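Local coordinates for hypothetical 11.0 kDa protein (Sulfolobus virus 1, PDB 1TBX) that probably acts as a homodimeric winged-helix transcription factor that recognises a palindromic or pseudo-palindromic DNA target sequence, at residues 10-15 and 34-39. Sequence-based numbering, arbitrary orientation.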
ATOM      1  N   GLU A  10      -3.293   1.648  -8.066  1.00 26.95           N
ATOM      2  CA  GLU A  10      -2.943   0.359  -8.631  1.00 22.71           C
ATOM      3  C   GLU A  10      -3.078  -0.744  -7.579  1.00 28.01           C
ATOM      4  O   GLU A  10      -3.570  -1.853  -7.863  1.00 25.59           O
ATOM      5  CB  GLU A  10      -1.527   0.505  -9.114  1.00 24.77           C
ATOM      6  CG  GLU A  10      -1.141   1.983  -9.087  1.00 32.98           C
ATOM      7  CD  GLU A  10       0.188   2.214  -8.420  1.00 36.14           C
ATOM      8  OE1 GLU A  10       0.793   1.217  -8.033  1.00 51.72           O
ATOM      9  OE2 GLU A  10       0.661   3.368  -8.290  1.00 42.93           O
ATOM     10  N   ALA A  11      -2.674  -0.426  -6.342  1.00 29.65           N
ATOM     11  CA  ALA A  11      -2.806  -1.371  -5.235  1.00 27.55           C
ATOM     12  C   ALA A  11      -4.272  -1.658  -4.895  1.00 27.21           C
ATOM     13  O   ALA A  11      -4.666  -2.812  -4.761  1.00 29.80           O
ATOM     14  CB  ALA A  11      -2.033  -0.885  -4.011  1.00 27.28           C
ATOM     15  N   ILE A  12      -5.088  -0.622  -4.746  1.00 24.73           N
ATOM     16  CA  ILE A  12      -6.494  -0.862  -4.428  1.00 23.51           C
ATOM     17  C   ILE A  12      -7.182  -1.685  -5.530  1.00 26.17           C
ATOM     18  O   ILE A  12      -7.806  -2.723  -5.233  1.00 24.36           O
ATOM     19  CB  ILE A  12      -7.224   0.450  -4.199  1.00 22.00           C
ATOM     20  CG1 ILE A  12      -6.546   1.180  -3.052  1.00 26.86           C
ATOM     21  CG2 ILE A  12      -8.660   0.192  -3.837  1.00 14.33           C
ATOM     22  CD1 ILE A  12      -6.763   2.655  -3.062  1.00 26.17           C
ATOM     23  N   VAL A  13      -7.043  -1.228  -6.780  1.00 23.31           N
ATOM     24  CA  VAL A  13      -7.695  -1.812  -7.923  1.00 18.14           C
ATOM     25  C   VAL A  13      -7.264  -3.259  -7.983  1.00 24.11           C
ATOM     26  O   VAL A  13      -8.086  -4.152  -8.053  1.00 30.17           O
ATOM     27  CB  VAL A  13      -7.298  -1.080  -9.186  1.00 23.61           C
ATOM     28  CG1 VAL A  13      -7.830  -1.834 -10.406  1.00 14.49           C
ATOM     29  CG2 VAL A  13      -7.762   0.478  -9.137  1.00  9.55           C
ATOM     30  N   LEU A  14      -5.979  -3.519  -7.852  1.00 23.68           N
ATOM     31  CA  LEU A  14      -5.515  -4.897  -7.853  1.00 24.74           C
ATOM     32  C   LEU A  14      -6.180  -5.788  -6.769  1.00 27.91           C
ATOM     33  O   LEU A  14      -6.660  -6.895  -7.051  1.00 26.44           O
ATOM     34  CB  LEU A  14      -3.980  -4.915  -7.726  1.00 27.60           C
ATOM     35  CG  LEU A  14      -3.338  -6.224  -8.186  1.00 29.11           C
ATOM     36  CD1 LEU A  14      -3.857  -6.547  -9.572  1.00 23.89           C
ATOM     37  CD2 LEU A  14      -1.794  -6.170  -8.128  1.00 23.90           C
ATOM     38  N   ALA A  15      -6.194  -5.300  -5.532  1.00 26.89           N
ATOM     39  CA  ALA A  15      -6.774  -6.019  -4.404  1.00 25.17           C
ATOM     40  C   ALA A  15      -8.225  -6.332  -4.685  1.00 27.88           C
ATOM     41  O   ALA A  15      -8.677  -7.443  -4.467  1.00 34.09           O
ATOM     42  CB  ALA A  15      -6.682  -5.179  -3.163  1.00 22.52           C
ATOM     43  N   ALA A  34     -16.786   2.933  -4.294  1.00 23.06           N
ATOM     44  CA  ALA A  34     -17.685   2.766  -3.141  1.00 22.15           C
ATOM     45  C   ALA A  34     -16.951   2.659  -1.800  1.00 26.81           C
ATOM     46  O   ALA A  34     -17.574   2.837  -0.764  1.00 32.54           O
ATOM     47  CB  ALA A  34     -18.578   1.513  -3.339  1.00 14.40           C
ATOM     48  N   GLU A  35     -15.647   2.368  -1.814  1.00 25.30           N
ATOM     49  CA  GLU A  35     -14.881   2.173  -0.585  1.00 28.39           C
ATOM     50  C   GLU A  35     -13.672   3.076  -0.476  1.00 29.05           C
ATOM     51  O   GLU A  35     -13.312   3.497   0.601  1.00 33.58           O
ATOM     52  CB  GLU A  35     -14.336   0.757  -0.545  1.00 29.11           C
ATOM     53  CG  GLU A  35     -15.393  -0.316  -0.564  1.00 34.29           C
ATOM     54  CD  GLU A  35     -15.357  -1.187   0.665  1.00 31.97           C
ATOM     55  OE1 GLU A  35     -14.675  -0.823   1.648  1.00 50.80           O
ATOM     56  OE2 GLU A  35     -16.028  -2.225   0.667  1.00 34.62           O
ATOM     57  N   PHE A  36     -13.017   3.305  -1.602  1.00 29.17           N
ATOM     58  CA  PHE A  36     -11.852   4.136  -1.699  1.00 23.90           C
ATOM     59  C   PHE A  36     -12.062   5.119  -2.840  1.00 25.82           C
ATOM     60  O   PHE A  36     -11.528   4.902  -3.933  1.00 26.92           O
ATOM     61  CB  PHE A  36     -10.684   3.244  -2.047  1.00 24.43           C
ATOM     62  CG  PHE A  36     -10.217   2.439  -0.911  1.00 28.56           C
ATOM     63  CD1 PHE A  36     -10.576   1.104  -0.806  1.00 26.12           C
ATOM     64  CD2 PHE A  36      -9.424   3.019   0.088  1.00 24.28           C
ATOM     65  CE1 PHE A  36     -10.149   0.353   0.261  1.00 23.02           C
ATOM     66  CE2 PHE A  36      -9.003   2.280   1.158  1.00 23.16           C
ATOM     67  CZ  PHE A  36      -9.363   0.928   1.250  1.00 23.67           C
ATOM     68  N   PRO A  37     -12.824   6.191  -2.622  1.00 27.30           N
ATOM     69  CA  PRO A  37     -13.208   7.109  -3.736  1.00 29.18           C
ATOM     70  C   PRO A  37     -12.024   7.528  -4.621  1.00 29.31           C
ATOM     71  O   PRO A  37     -10.989   7.982  -4.125  1.00 32.21           O
ATOM     72  CB  PRO A  37     -13.748   8.339  -3.022  1.00 20.15           C
ATOM     73  CG  PRO A  37     -14.245   7.786  -1.716  1.00 26.47           C
ATOM     74  CD  PRO A  37     -13.336   6.643  -1.318  1.00 20.30           C
HETATM   75  N   MSE A  38     -12.139   7.302  -5.918  1.00 29.51           N
HETATM   76  CA  MSE A  38     -11.172   7.867  -6.829  1.00 26.53           C
HETATM   77  C   MSE A  38     -11.887   8.287  -8.092  1.00 27.68           C
HETATM   78  O   MSE A  38     -13.076   7.972  -8.300  1.00 27.23           O
HETATM   79  CB  MSE A  38     -10.024   6.908  -7.090  1.00 21.05           C
HETATM   80  CG  MSE A  38     -10.228   5.960  -8.222  1.00 32.83           C
HETATM   81 SE   MSE A  38      -9.331   4.245  -7.914  1.00 41.69          SE
HETATM   82  CE  MSE A  38      -7.951   4.181  -9.209  1.00 47.90           C
ATOM     83  N   SER A  39     -11.196   9.042  -8.934  1.00 26.48           N
ATOM     84  CA  SER A  39     -11.846   9.443 -10.164  1.00 18.45           C
ATOM     85  C   SER A  39     -11.667   8.314 -11.172  1.00 23.72           C
ATOM     86  O   SER A  39     -10.855   7.360 -10.948  1.00 23.14           O
ATOM     87  CB  SER A  39     -11.252  10.731 -10.662  1.00 12.70           C
ATOM     88  OG  SER A  39      -9.928  10.572 -11.125  1.00 13.48           O
TER
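Ile12 and Phe36 face each other between helix 9-17 and the loop that follows helix 25-33, the aliphatic chain lying over one face of the ring. Two branches of Ile12 share the work. Its CG2 methyl comes down at the CG-CD1 edge of the ring, with Ile12 CG2 at 3.7 Å from Phe36 CD1, while the longer branch passes CG1 over the face and sets Ile12 CD1 above the CG-CD2 border, just outside the rim and 4.1 Å from Phe36 CG. With CG2 opposite the backbone N and CG1 beside it (chi1 -59°), both branches of the isoleucine are carried forward to the loop. This is apolar packing against an aromatic face, with the two side chains at a slant to one another. The rotation of the phenyl group about its CB-CG bond (chi2 101°) turns that face to Ile12.

One residue further along the helix, Val13 meets the end of Met38, a selenomethionine. Here a single methyl pair does the touching, Val13 CG2 to Met38 CE at 3.7 Å, and the side chains run nearly perpendicular. The selenomethionine chain is bent at both chi2 and chi3, which carries its terminal methyl to the Val13 side chain. No hydrogen bond links the two segments, so apolar contact alone joins them.

The loop is anchored separately: Met38 N and O hydrogen-bond to Asn33 OD1 and Tyr29 OH, and Ser39, N-cap of helix 40-52, caps Thr42 N with its OG. As in other winged-helix domains, the first helix packs on the helix-turn-helix, here at the turn before helix 40-52, the probable recognition helix. Val32 of helix 25-33 touches both Ile12 and Met38, Leu50 of helix 40-52 reaches Val13, and Ile84 of the long helix 71-94 packs on Phe36.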